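Local coordinates for protein VMB-1 (Vibrio alginolyticus, PDB 6JV4) that probably hydrolyses the ring of beta-lactam antibiotics as a subclass B1 metallo-beta-lactamase with two bound zinc ions, at residues A[86-91]-A[109-114]; A[93-98]-A[118-123]; A[36-41]-A[54-59]; A[22-27]-A[62-67]; A[201-206]-A[211-216]. All coordinates share one frame; numbering follows the deposited sequence.

In the fold
From the N terminus, strand 21-30 opens contact 4 and strand 36-45 opens contact 3. The chain turns back through strand 48-52, so residues 54-59 close contact 3 first, and helix 58-70 then closes contact 4 around it; both pack on the same sheet. Further on, contacts 1 and 2 cross: 86-91 and 93-98 open in turn, and 109-114 and 118-123 close in the same order, lacing two short helices to helix 105-113 and the outermost strand. Contact 5 comes last, a short loop joining strand 200-203 of the second sheet to helix 212-226. Asp86 of contact 1 and His205 of contact 5 share a zinc ion between the two halves.

Contact 1 of 5, residues A[86-91]-A[109-114]; sequences DASGDI and KLLKLN. With ZN (zinc ion), chain F.
Ser88 OG lies against Leu111 CD2 at 3.8 Å, yet its polar partners lie just before its own short helix: the hydroxyl bonds to the carbonyl O of His84 and, weakly, to that of Phe83. The first torsion of Ser88 (chi1 71°) sets OG between the backbone N and the carbonyl carbon, folded back toward those carbonyls. Leu111 divides its two methyls between two neighbours. While CD2 meets the serine oxygen, CD1 meets Ile91 CD1 tip to tip at 3.8 Å, the isoleucine reaching out from the start of the next helix. A type I turn from Ser88 to Ile91, closed by Ile91 N on Ser88 O at 3.2 Å, brings both residues round to the same leucine. On the far side, helix 105-113 ends with Asn114 folding back. Its ND2 donates to Leu110 O at 2.8 Å, almost straight at 177°, and Asn114 N reaches the same oxygen from the opposite face of the carbonyl plane. At the other end of 86-91, Asp86 OD2 binds a zinc ion at 2.1 Å. Cys163 and His205 complete the protein ligands of that metal, the second zinc site of subclass B1 enzymes, and Asp86 is the last residue of the His-x-His-x-Asp motif begun by His82 and His84. Since the Ser88 hydroxyl is taken up by the carbonyl of His84, the join with Leu111 is essentially van der Waals packing: an apolar side chain of helix 105-113 packs on the short helix that carries the zinc ligand Asp86.

Contact 2 of 5, residues A[93-98]-A[118-123]; sequences LLNDLK and VSSDEI
Asn95 reaches from the last turn of helix 91-96 to the chain leading into strand 121-123, and its amide supplies the polar link between the two. ND2 donates to Val118 O at 3.2 Å, a weak bond because the N-H is bent to 135°. The oxygen of the same amide, OD1, rests against Ser120 CB at 3.9 Å. With CG anti to its carbonyl carbon (chi1 -78°), the Asn95 side chain stands off the helix toward 118-120. Outside the two segments, stronger partners fix which way the amide is turned: OD1 bonds to Thr101 OG1 and ND2 to Glu117 OE2, a carboxylate oxygen that would be expected to accept, which favours ND2 on that side and OD1 on the side of Thr101. Thr101 OG1 also receives Ser120 N, and one hydroxyl of strand 100-104 thereby positions both sides of the contact. Beyond this shell the two serines bond to Asp121. Ser119 OG donates to Asp121 O at 2.7 Å, approaching from well above the carbonyl plane, and Ser120 OG gives its proton to Asp121 OD1 at 2.6 Å, on the carboxylate's anti lone pair. The helix ends just beyond Asp96 in a Schellman motif, where Lys98 takes a positive phi of 56° and its N bonds to Asn95 O at 3.0 Å. Strand 121-123 runs parallel to strand 100-104 after a beta-alpha-beta crossover through helix 105-113. The contact thus pins a helix to the outermost strand of one sheet in the alpha-beta/beta-alpha sandwich of the metallo-beta-lactamase fold, away from the zinc site.

Contact 3 of 5, residues A[36-41]-A[54-59]; sequences IGASGL and TPWTTQ
Ile36 and Ala38, two residues apart on strand 36-45, both pack against the six-membered ring of Trp56. The apolar contacts are close. Ala38 CB lies 3.5 Å from Trp56 CE3, approaching the ring at a slant, whereas Ile36 CG1 meets Trp56 CH2 at 3.7 Å in the ring plane, at its edge. Ile36 CD1 touches that same carbon at 3.8 Å. The two larger side chains cross obliquely; a chi1 of 61° brings Ile36 CG1 round to the indole, and Trp56 swings its ring toward the strand with CG roughly anti to N (chi1 -151°). In the metallo-beta-lactamase sandwich this joins the first sheet to the loop between strand 48-52 and helix 58-70, beside the zinc site: the Trp56 side chain comes within about 3 Å (nearest atoms) of that of the zinc ligand Asp86. A second kind of approach is polar to ring edge. Ile36 O sits near the indole plane, 3.5 Å from Trp56 CZ3, where the weakly positive C-H rim probably suits a carbonyl oxygen. Backbone polar groups of Trp56 are held by strand 21-30, its N by Ser26 OG and its O by Lys28 NZ. Next along, Thr57 is the N-cap of helix 58-70, its OG1 accepting from Gly60 N.

Contact 4 of 5, residues A[22-27]-A[62-67]; sequences YQHISY and KQLIEW
Tyr22 and Trp67 make a T-shaped pair where strand 21-30 passes beneath helix 58-70, a helix packed on the outer face of the first sheet of the metallo-beta-lactamase sandwich. The edge of the indole points into the tyrosine face: Trp67 CH2 stands 3.6 Å above the plane of the Tyr22 ring, over its centre. The centroids of the Tyr22 ring and the Trp67 six-membered ring are 5.0 Å apart, with the planes at 68°. Trp67 reaches the strand because its CG lies anti to the backbone N (chi1 176°), which extends the indole away from the helix. Gln23, next along, turns to the other face of the sheet, where NE2 bonds to Ser39 OG of the adjoining strand. His24 returns to the helix side, and its imidazole crosses Leu64 at about a right angle. With chi1 at 65°, the ring is set between the backbone N and carbonyl carbon, and NE2 is bonded to Asp53 O, which helps fix the ring's rotation. Leu64 also packs on Val42 of strand 36-45 and Met51 of strand 48-52, filling the layer between helix and sheet. Against His24 it presents one methyl: Leu64 CD2 lies 3.7 Å from His24 CD2 and 4.0 Å from His24 CG.

Contact 5 of 5, residues A[201-206]-A[211-216]; sequences VVPGHG and VSLLKH. With ZN (zinc ion), chain F.
The Val201 and Leu213 side chains pass alongside one another, pointing opposite ways, where strand 200-203, an outermost strand of the second sheet of the sandwich, meets the first turn of helix 212-226. The axes of the short segments 201-203 and 212-216 approach to 9.2 Å at an angle of 47°. Val201 splits its branches: CG1, anti to the backbone N (chi1 176°), touches both leucines, 4.2 Å from Leu213 CB and 4.0 Å from Leu214 CD2. CG2 turns to the residue leading into the helix and rests 3.9 Å from Val211 CA. Leu213 sends CD2 along the strand instead, to 3.8 Å from Val201 O and 3.9 Å from Pro203 CD, its side chain lying aslant to the proline ring. Leu214 meets Val201 obliquely with one methyl and packs elsewhere on Met188, Val191 and Ile192 of helix 184-194, so Leu214 links the strand to that helix. Past Pro203 the chain leaves this packing for the metal site. There His205 is held from both nitrogens: ND1 hydrogen-bonds to Gly37 O, a second-shell group that orients the imidazole, and NE2 binds the zinc ion at 2.1 Å.

Contact 1 of 5, residues A[86-91]-A[109-114]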
# COMPACT_ATOMS: atom_id res chain seq x y z
N ASP A 86 9.09 0.15 -2.41
CA ASP A 86 8.38 -0.75 -1.46
C ASP A 86 6.92 -1.01 -1.88
O ASP A 86 6.29 -1.97 -1.37
CB ASP A 86 8.46 -0.24 -0.02
CG ASP A 86 7.89 1.12 0.24
OD1 ASP A 86 7.72 1.93 -0.72
OD2 ASP A 86 7.65 1.41 1.44
N ALA A 87 6.33 -0.13 -2.69
CA ALA A 87 4.94 -0.29 -3.14
C ALA A 87 4.90 -0.83 -4.56
O ALA A 87 4.00 -1.63 -4.82
CB ALA A 87 4.20 1.02 -3.02
N SER A 88 5.79 -0.37 -5.45
CA SER A 88 5.64 -0.52 -6.92
C SER A 88 6.81 -1.30 -7.53
O SER A 88 6.90 -1.38 -8.75
CB SER A 88 5.49 0.82 -7.59
OG SER A 88 6.73 1.47 -7.52
N GLY A 89 7.69 -1.86 -6.69
CA GLY A 89 8.98 -2.39 -7.17
C GLY A 89 8.85 -3.47 -8.23
O GLY A 89 9.73 -3.54 -9.11
N ASP A 90 7.79 -4.26 -8.23
CA ASP A 90 7.70 -5.39 -9.19
C ASP A 90 6.67 -5.16 -10.29
O ASP A 90 6.25 -6.14 -10.92
CB ASP A 90 7.62 -6.71 -8.44
CG ASP A 90 8.99 -7.19 -8.02
OD1 ASP A 90 9.91 -7.23 -8.89
OD2 ASP A 90 9.13 -7.56 -6.84
N ILE A 91 6.37 -3.91 -10.66
CA ILE A 91 5.54 -3.66 -11.87
C ILE A 91 6.13 -4.39 -13.09
O ILE A 91 5.37 -5.00 -13.85
CB ILE A 91 5.35 -2.16 -12.06
CG1 ILE A 91 4.33 -1.60 -11.05
CG2 ILE A 91 4.95 -1.84 -13.47
CD1 ILE A 91 4.15 -0.13 -11.21
N LYS A 109 3.04 9.30 -13.60
CA LYS A 109 3.88 10.52 -13.82
C LYS A 109 5.22 10.32 -13.11
O LYS A 109 6.29 10.61 -13.73
CB LYS A 109 3.19 11.79 -13.36
CG LYS A 109 4.09 13.03 -13.41
CD LYS A 109 3.44 14.26 -12.92
CE LYS A 109 3.31 14.34 -11.41
NZ LYS A 109 2.65 15.60 -11.00
N LEU A 110 5.18 9.93 -11.84
CA LEU A 110 6.40 9.86 -11.01
C LEU A 110 7.23 8.63 -11.36
O LEU A 110 8.48 8.75 -11.36
CB LEU A 110 6.01 9.94 -9.54
CG LEU A 110 5.38 11.28 -9.18
CD1 LEU A 110 4.88 11.32 -7.75
CD2 LEU A 110 6.37 12.40 -9.40
N LEU A 111 6.61 7.53 -11.77
CA LEU A 111 7.42 6.39 -12.26
C LEU A 111 8.12 6.84 -13.54
O LEU A 111 9.36 6.58 -13.68
CB LEU A 111 6.50 5.19 -12.51
CG LEU A 111 5.94 4.52 -11.26
CD1 LEU A 111 4.82 3.56 -11.67
CD2 LEU A 111 7.00 3.79 -10.47
N LYS A 112 7.41 7.52 -14.43
CA LYS A 112 7.97 7.93 -15.75
C LYS A 112 9.12 8.92 -15.51
O LYS A 112 10.16 8.82 -16.21
CB LYS A 112 6.89 8.52 -16.63
CG LYS A 112 7.34 8.87 -18.04
CD LYS A 112 6.22 9.43 -18.89
CE LYS A 112 6.69 10.47 -19.89
NZ LYS A 112 7.77 9.93 -20.74
N LEU A 113 8.96 9.83 -14.55
CA LEU A 113 9.97 10.87 -14.21
C LEU A 113 11.25 10.18 -13.79
O LEU A 113 12.34 10.74 -14.06
CB LEU A 113 9.43 11.72 -13.05
CG LEU A 113 10.37 12.78 -12.48
CD1 LEU A 113 10.68 13.83 -13.54
CD2 LEU A 113 9.72 13.45 -11.27
N ASN A 114 11.14 9.02 -13.15
CA ASN A 114 12.29 8.24 -12.60
C ASN A 114 12.73 7.12 -13.55
O ASN A 114 13.46 6.25 -13.08
CB ASN A 114 11.94 7.68 -11.22
CG ASN A 114 11.91 8.76 -10.15
OD1 ASN A 114 12.94 9.00 -9.53
ND2 ASN A 114 10.77 9.45 -9.97
ZN ZN F . 7.54 3.08 2.66

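Contact 2 of 5, residues A[93-98]-A[118-123]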
# COMPACT_ATOMS: atom_id res chain seq x y z
N LEU A 93 7.96 -7.13 -13.48
CA LEU A 93 7.69 -8.58 -13.37
C LEU A 93 6.22 -8.83 -13.65
O LEU A 93 5.91 -9.77 -14.41
CB LEU A 93 8.08 -9.11 -12.00
CG LEU A 93 7.71 -10.57 -11.76
CD1 LEU A 93 8.49 -11.49 -12.73
CD2 LEU A 93 7.95 -10.96 -10.33
N LEU A 94 5.31 -8.08 -13.00
CA LEU A 94 3.87 -8.39 -13.19
C LEU A 94 3.47 -8.11 -14.64
O LEU A 94 2.71 -8.93 -15.23
CB LEU A 94 3.03 -7.55 -12.21
CG LEU A 94 3.26 -7.82 -10.73
CD1 LEU A 94 2.39 -6.92 -9.87
CD2 LEU A 94 3.03 -9.25 -10.35
N ASN A 95 3.99 -7.05 -15.22
CA ASN A 95 3.66 -6.69 -16.63
C ASN A 95 4.18 -7.81 -17.54
O ASN A 95 3.42 -8.24 -18.45
CB ASN A 95 4.19 -5.31 -16.98
CG ASN A 95 3.36 -4.16 -16.43
OD1 ASN A 95 2.26 -4.37 -15.87
ND2 ASN A 95 3.91 -2.96 -16.54
N ASP A 96 5.37 -8.32 -17.27
CA ASP A 96 5.97 -9.47 -18.00
C ASP A 96 5.11 -10.73 -17.90
O ASP A 96 5.05 -11.42 -18.94
CB ASP A 96 7.38 -9.77 -17.53
CG ASP A 96 8.40 -8.79 -18.05
OD1 ASP A 96 8.04 -8.03 -18.96
OD2 ASP A 96 9.53 -8.80 -17.55
N LEU A 97 4.44 -10.99 -16.77
CA LEU A 97 3.53 -12.15 -16.54
C LEU A 97 2.12 -11.83 -17.01
O LEU A 97 1.24 -12.65 -16.77
CB LEU A 97 3.56 -12.54 -15.06
CG LEU A 97 4.92 -12.93 -14.49
CD1 LEU A 97 4.87 -13.09 -12.98
CD2 LEU A 97 5.43 -14.20 -15.16
N LYS A 98 1.88 -10.67 -17.62
CA LYS A 98 0.55 -10.23 -18.09
C LYS A 98 -0.45 -10.23 -16.92
O LYS A 98 -1.63 -10.53 -17.11
CB LYS A 98 0.11 -11.10 -19.28
CG LYS A 98 1.19 -11.18 -20.35
CD LYS A 98 0.66 -11.05 -21.76
CE LYS A 98 1.77 -11.16 -22.79
NZ LYS A 98 1.55 -12.32 -23.68
N VAL A 118 5.71 2.09 -16.29
CA VAL A 118 4.37 2.50 -15.80
C VAL A 118 3.47 1.28 -15.74
O VAL A 118 3.75 0.23 -16.34
CB VAL A 118 3.79 3.63 -16.66
CG1 VAL A 118 4.66 4.87 -16.58
CG2 VAL A 118 3.51 3.22 -18.10
N SER A 119 2.39 1.42 -14.99
CA SER A 119 1.34 0.38 -14.87
C SER A 119 0.72 0.11 -16.24
O SER A 119 0.75 1.00 -17.15
CB SER A 119 0.30 0.81 -13.86
OG SER A 119 -0.54 1.83 -14.38
N SER A 120 0.10 -1.05 -16.37
CA SER A 120 -0.64 -1.40 -17.61
C SER A 120 -1.94 -0.60 -17.70
O SER A 120 -2.43 -0.31 -18.79
CB SER A 120 -0.85 -2.88 -17.68
OG SER A 120 -1.74 -3.37 -16.68
N ASP A 121 -2.57 -0.34 -16.55
CA ASP A 121 -3.91 0.24 -16.44
C ASP A 121 -3.83 1.48 -15.54
O ASP A 121 -3.18 1.38 -14.49
CB ASP A 121 -4.88 -0.79 -15.89
CG ASP A 121 -5.12 -1.88 -16.94
OD1 ASP A 121 -4.25 -2.72 -17.11
OD2 ASP A 121 -6.09 -1.76 -17.65
N GLU A 122 -4.36 2.61 -16.01
CA GLU A 122 -4.20 3.89 -15.27
C GLU A 122 -5.51 4.24 -14.58
O GLU A 122 -6.60 4.23 -15.24
CB GLU A 122 -3.73 5.00 -16.20
CG GLU A 122 -3.39 6.27 -15.46
CD GLU A 122 -2.46 7.18 -16.28
OE1 GLU A 122 -1.22 7.03 -16.20
OE2 GLU A 122 -3.00 8.00 -17.03
N ILE A 123 -5.44 4.58 -13.31
CA ILE A 123 -6.62 5.09 -12.58
C ILE A 123 -6.68 6.59 -12.82
O ILE A 123 -5.71 7.29 -12.48
CB ILE A 123 -6.50 4.73 -11.10
CG1 ILE A 123 -6.51 3.23 -10.93
CG2 ILE A 123 -7.54 5.45 -10.26
CD1 ILE A 123 -6.09 2.78 -9.52

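Contact 3 of 5, residues A[36-41]-A[54-59]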
# COMPACT_ATOMS: atom_id res chain seq x y z
N ILE A 36 13.54 -2.02 8.31
CA ILE A 36 12.09 -1.70 8.45
C ILE A 36 11.27 -2.75 7.69
O ILE A 36 11.70 -3.22 6.64
CB ILE A 36 11.77 -0.26 8.04
CG1 ILE A 36 12.13 0.01 6.59
CG2 ILE A 36 12.45 0.72 9.00
CD1 ILE A 36 11.65 1.37 6.07
N GLY A 37 10.14 -3.11 8.30
CA GLY A 37 9.19 -4.09 7.77
C GLY A 37 8.22 -3.37 6.84
O GLY A 37 7.97 -2.19 7.05
N ALA A 38 7.74 -4.05 5.81
CA ALA A 38 6.79 -3.45 4.84
C ALA A 38 5.63 -4.40 4.65
O ALA A 38 5.87 -5.62 4.49
CB ALA A 38 7.47 -3.19 3.55
N SER A 39 4.42 -3.87 4.60
CA SER A 39 3.19 -4.66 4.39
C SER A 39 2.50 -4.29 3.08
O SER A 39 2.42 -3.12 2.76
CB SER A 39 2.21 -4.45 5.50
OG SER A 39 2.71 -4.87 6.75
N GLY A 40 1.96 -5.30 2.42
CA GLY A 40 0.88 -5.10 1.44
C GLY A 40 -0.19 -6.14 1.71
O GLY A 40 -0.07 -6.87 2.75
N LEU A 41 -1.13 -6.29 0.80
CA LEU A 41 -2.23 -7.25 0.98
C LEU A 41 -2.35 -8.17 -0.24
O LEU A 41 -1.99 -7.79 -1.35
CB LEU A 41 -3.56 -6.56 1.27
CG LEU A 41 -3.59 -5.61 2.48
CD1 LEU A 41 -4.97 -5.02 2.59
CD2 LEU A 41 -3.26 -6.34 3.78
N THR A 54 3.39 -4.64 -4.21
CA THR A 54 4.27 -5.82 -4.35
C THR A 54 5.14 -5.93 -3.10
O THR A 54 5.51 -4.93 -2.47
CB THR A 54 5.06 -5.73 -5.67
OG1 THR A 54 5.83 -4.53 -5.71
CG2 THR A 54 4.19 -5.79 -6.89
N PRO A 55 5.53 -7.17 -2.76
CA PRO A 55 6.60 -7.39 -1.81
C PRO A 55 7.87 -6.63 -2.22
O PRO A 55 8.06 -6.32 -3.40
CB PRO A 55 6.83 -8.90 -1.89
CG PRO A 55 5.46 -9.42 -2.21
CD PRO A 55 4.96 -8.45 -3.26
N TRP A 56 8.68 -6.28 -1.24
CA TRP A 56 9.83 -5.35 -1.45
C TRP A 56 10.99 -5.99 -2.21
O TRP A 56 11.81 -5.26 -2.75
CB TRP A 56 10.25 -4.83 -0.08
CG TRP A 56 10.86 -3.48 -0.08
CD1 TRP A 56 11.32 -2.72 -1.11
CD2 TRP A 56 11.05 -2.71 1.12
NE1 TRP A 56 11.78 -1.52 -0.63
CE2 TRP A 56 11.62 -1.50 0.73
CE3 TRP A 56 10.78 -2.97 2.46
CZ2 TRP A 56 11.93 -0.51 1.65
CZ3 TRP A 56 11.11 -1.99 3.37
CH2 TRP A 56 11.63 -0.78 2.96
N THR A 57 10.97 -7.28 -2.46
CA THR A 57 12.01 -7.97 -3.25
C THR A 57 11.32 -8.77 -4.34
O THR A 57 10.18 -9.26 -4.16
CB THR A 57 12.96 -8.86 -2.43
OG1 THR A 57 12.31 -10.07 -2.13
CG2 THR A 57 13.49 -8.22 -1.17
N THR A 58 12.00 -8.87 -5.47
CA THR A 58 11.51 -9.67 -6.62
C THR A 58 11.40 -11.14 -6.18
O THR A 58 10.40 -11.79 -6.58
CB THR A 58 12.40 -9.44 -7.85
OG1 THR A 58 12.40 -8.04 -8.14
CG2 THR A 58 11.88 -10.16 -9.07
N GLN A 59 12.34 -11.65 -5.37
CA GLN A 59 12.23 -13.06 -4.91
C GLN A 59 10.92 -13.20 -4.11
O GLN A 59 10.19 -14.17 -4.31
CB GLN A 59 13.50 -13.49 -4.18
CG GLN A 59 14.72 -13.53 -5.10
CD GLN A 59 14.56 -14.51 -6.24
OE1 GLN A 59 14.10 -15.65 -6.05
NE2 GLN A 59 14.91 -14.09 -7.46

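Contact 4 of 5, residues A[22-27]-A[62-67]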
# COMPACT_ATOMS: atom_id res chain seq x y z
N TYR A 22 -5.06 -11.46 3.13
CA TYR A 22 -3.77 -11.80 3.72
C TYR A 22 -2.87 -10.57 3.67
O TYR A 22 -3.00 -9.76 2.74
CB TYR A 22 -3.13 -12.96 2.97
CG TYR A 22 -3.83 -14.27 3.26
CD1 TYR A 22 -3.29 -15.19 4.15
CD2 TYR A 22 -5.02 -14.56 2.63
CE1 TYR A 22 -3.93 -16.40 4.39
CE2 TYR A 22 -5.67 -15.77 2.85
CZ TYR A 22 -5.12 -16.68 3.75
OH TYR A 22 -5.79 -17.86 3.95
N GLN A 23 -2.07 -10.44 4.70
CA GLN A 23 -1.01 -9.45 4.77
C GLN A 23 0.27 -10.09 4.25
O GLN A 23 0.75 -11.04 4.88
CB GLN A 23 -0.89 -8.98 6.20
CG GLN A 23 0.17 -7.91 6.46
CD GLN A 23 0.27 -7.62 7.94
OE1 GLN A 23 -0.36 -8.28 8.76
NE2 GLN A 23 1.04 -6.64 8.35
N HIS A 24 0.89 -9.53 3.22
CA HIS A 24 2.24 -9.96 2.80
C HIS A 24 3.29 -9.03 3.40
O HIS A 24 3.04 -7.84 3.53
CB HIS A 24 2.42 -10.06 1.29
CG HIS A 24 2.32 -8.82 0.47
ND1 HIS A 24 3.36 -7.88 0.36
CD2 HIS A 24 1.37 -8.47 -0.44
CE1 HIS A 24 2.99 -6.96 -0.53
NE2 HIS A 24 1.79 -7.32 -1.06
N ILE A 25 4.40 -9.61 3.89
CA ILE A 25 5.34 -8.88 4.75
C ILE A 25 6.75 -9.12 4.23
O ILE A 25 7.10 -10.28 3.89
CB ILE A 25 5.21 -9.27 6.22
CG1 ILE A 25 3.75 -9.20 6.68
CG2 ILE A 25 6.11 -8.39 7.07
CD1 ILE A 25 3.52 -9.71 8.06
N SER A 26 7.53 -8.06 4.12
CA SER A 26 8.94 -8.15 3.72
C SER A 26 9.71 -7.11 4.52
O SER A 26 9.11 -6.47 5.38
CB SER A 26 9.11 -8.08 2.23
OG SER A 26 8.32 -7.10 1.62
N TYR A 27 11.02 -7.00 4.33
CA TYR A 27 11.79 -5.99 5.07
C TYR A 27 13.02 -5.61 4.27
O TYR A 27 13.42 -6.36 3.36
CB TYR A 27 12.13 -6.48 6.47
CG TYR A 27 13.17 -7.55 6.50
CD1 TYR A 27 14.52 -7.24 6.48
CD2 TYR A 27 12.81 -8.90 6.54
CE1 TYR A 27 15.49 -8.24 6.52
CE2 TYR A 27 13.76 -9.90 6.56
CZ TYR A 27 15.11 -9.57 6.56
OH TYR A 27 16.08 -10.54 6.60
N LYS A 62 7.90 -13.25 -6.50
CA LYS A 62 7.81 -14.56 -7.18
C LYS A 62 7.28 -15.61 -6.20
O LYS A 62 6.39 -16.41 -6.58
CB LYS A 62 9.18 -14.97 -7.72
CG LYS A 62 9.60 -14.18 -8.93
CD LYS A 62 10.95 -14.61 -9.49
CE LYS A 62 11.28 -13.82 -10.73
NZ LYS A 62 12.49 -14.36 -11.40
N GLN A 63 7.74 -15.58 -4.94
CA GLN A 63 7.27 -16.54 -3.91
C GLN A 63 5.77 -16.31 -3.63
O GLN A 63 5.01 -17.31 -3.46
CB GLN A 63 8.08 -16.41 -2.64
CG GLN A 63 9.53 -16.88 -2.81
CD GLN A 63 10.42 -16.29 -1.74
OE1 GLN A 63 9.95 -15.66 -0.80
NE2 GLN A 63 11.73 -16.51 -1.85
N LEU A 64 5.35 -15.04 -3.63
CA LEU A 64 3.93 -14.73 -3.36
C LEU A 64 3.07 -15.27 -4.51
O LEU A 64 2.00 -15.85 -4.23
CB LEU A 64 3.75 -13.21 -3.22
CG LEU A 64 2.32 -12.79 -2.86
CD1 LEU A 64 1.83 -13.48 -1.60
CD2 LEU A 64 2.23 -11.27 -2.73
N ILE A 65 3.50 -15.08 -5.75
CA ILE A 65 2.75 -15.61 -6.94
C ILE A 65 2.67 -17.14 -6.83
O ILE A 65 1.56 -17.71 -7.03
CB ILE A 65 3.41 -15.14 -8.23
CG1 ILE A 65 3.15 -13.65 -8.45
CG2 ILE A 65 2.97 -15.96 -9.45
CD1 ILE A 65 4.07 -13.04 -9.44
N GLU A 66 3.76 -17.80 -6.44
CA GLU A 66 3.76 -19.29 -6.28
C GLU A 66 2.72 -19.68 -5.22
O GLU A 66 1.96 -20.65 -5.43
CB GLU A 66 5.15 -19.83 -5.90
CG GLU A 66 6.14 -19.78 -7.04
CD GLU A 66 7.62 -19.79 -6.66
OE1 GLU A 66 8.46 -19.40 -7.54
OE2 GLU A 66 7.96 -20.16 -5.49
N TRP A 67 2.70 -18.99 -4.08
CA TRP A 67 1.77 -19.31 -2.97
C TRP A 67 0.33 -19.13 -3.42
O TRP A 67 -0.49 -20.03 -3.13
CB TRP A 67 2.05 -18.45 -1.75
CG TRP A 67 1.11 -18.65 -0.62
CD1 TRP A 67 1.21 -19.57 0.39
CD2 TRP A 67 -0.04 -17.84 -0.30
NE1 TRP A 67 0.20 -19.39 1.30
CE2 TRP A 67 -0.59 -18.35 0.89
CE3 TRP A 67 -0.67 -16.77 -0.94
CZ2 TRP A 67 -1.73 -17.80 1.48
CZ3 TRP A 67 -1.81 -16.24 -0.37
CH2 TRP A 67 -2.33 -16.76 0.82

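Contact 5 of 5, residues A[201-206]-A[211-216]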
# COMPACT_ATOMS: atom_id res chain seq x y z
N VAL A 201 -6.36 -0.79 10.42
CA VAL A 201 -5.60 0.10 9.53
C VAL A 201 -4.20 -0.51 9.35
O VAL A 201 -3.56 -0.87 10.36
CB VAL A 201 -5.52 1.52 10.11
CG1 VAL A 201 -4.64 2.40 9.24
CG2 VAL A 201 -6.90 2.11 10.31
N VAL A 202 -3.84 -0.79 8.10
CA VAL A 202 -2.53 -1.39 7.80
C VAL A 202 -1.60 -0.27 7.35
O VAL A 202 -1.83 0.31 6.28
CB VAL A 202 -2.67 -2.48 6.73
CG1 VAL A 202 -1.32 -3.09 6.42
CG2 VAL A 202 -3.67 -3.56 7.13
N PRO A 203 -0.56 0.06 8.14
CA PRO A 203 0.44 1.01 7.70
C PRO A 203 1.42 0.33 6.75
O PRO A 203 1.54 -0.88 6.73
CB PRO A 203 1.10 1.45 8.99
CG PRO A 203 1.12 0.16 9.80
CD PRO A 203 -0.19 -0.52 9.45
N GLY A 204 2.08 1.15 5.94
CA GLY A 204 3.09 0.66 5.00
C GLY A 204 4.24 -0.02 5.70
O GLY A 204 4.83 -0.97 5.11
N HIS A 205 4.62 0.47 6.87
CA HIS A 205 5.68 -0.12 7.73
C HIS A 205 5.15 -0.30 9.14
O HIS A 205 4.37 0.53 9.59
CB HIS A 205 6.94 0.77 7.75
CG HIS A 205 7.41 1.11 6.39
ND1 HIS A 205 7.96 0.17 5.55
CD2 HIS A 205 7.37 2.24 5.66
CE1 HIS A 205 8.20 0.70 4.38
NE2 HIS A 205 7.85 1.93 4.41
N GLY A 206 5.67 -1.27 9.89
CA GLY A 206 5.25 -1.42 11.29
C GLY A 206 3.94 -2.17 11.51
O GLY A 206 3.43 -2.84 10.60
N VAL A 211 -8.11 2.64 14.11
CA VAL A 211 -8.21 3.97 13.49
C VAL A 211 -7.27 5.01 14.14
O VAL A 211 -6.96 5.98 13.48
CB VAL A 211 -9.68 4.38 13.58
CG1 VAL A 211 -10.06 4.79 15.01
CG2 VAL A 211 -10.05 5.37 12.55
N SER A 212 -6.75 4.77 15.35
CA SER A 212 -5.83 5.71 16.02
C SER A 212 -4.57 5.91 15.17
O SER A 212 -3.95 6.97 15.29
CB SER A 212 -5.51 5.31 17.42
OG SER A 212 -4.67 4.21 17.49
N LEU A 213 -4.21 4.97 14.28
CA LEU A 213 -3.00 5.19 13.46
C LEU A 213 -3.20 6.43 12.60
O LEU A 213 -2.22 7.12 12.31
CB LEU A 213 -2.66 3.98 12.58
CG LEU A 213 -1.86 2.85 13.25
CD1 LEU A 213 -2.54 2.29 14.48
CD2 LEU A 213 -1.58 1.75 12.24
N LEU A 214 -4.40 6.68 12.13
CA LEU A 214 -4.66 7.86 11.29
C LEU A 214 -4.41 9.14 12.09
O LEU A 214 -3.83 10.08 11.59
CB LEU A 214 -6.10 7.82 10.78
CG LEU A 214 -6.55 6.60 9.99
CD1 LEU A 214 -7.98 6.81 9.57
CD2 LEU A 214 -5.63 6.29 8.82
N LYS A 215 -4.97 9.17 13.31
CA LYS A 215 -4.86 10.35 14.21
C LYS A 215 -3.39 10.55 14.60
O LYS A 215 -2.95 11.71 14.67
CB LYS A 215 -5.74 10.16 15.45
CG LYS A 215 -7.23 10.33 15.21
CD LYS A 215 -7.80 9.34 14.22
CE LYS A 215 -9.29 9.52 13.99
NZ LYS A 215 -10.08 9.06 15.16
N HIS A 216 -2.68 9.45 14.84
CA HIS A 216 -1.25 9.52 15.23
C HIS A 216 -0.46 10.14 14.08
O HIS A 216 0.37 11.01 14.32
CB HIS A 216 -0.75 8.12 15.61
CG HIS A 216 0.68 8.14 16.02
ND1 HIS A 216 1.15 8.94 17.09
CD2 HIS A 216 1.78 7.62 15.43
CE1 HIS A 216 2.48 8.77 17.19
NE2 HIS A 216 2.87 7.99 16.16
ZN ZN F . 7.54 3.08 2.66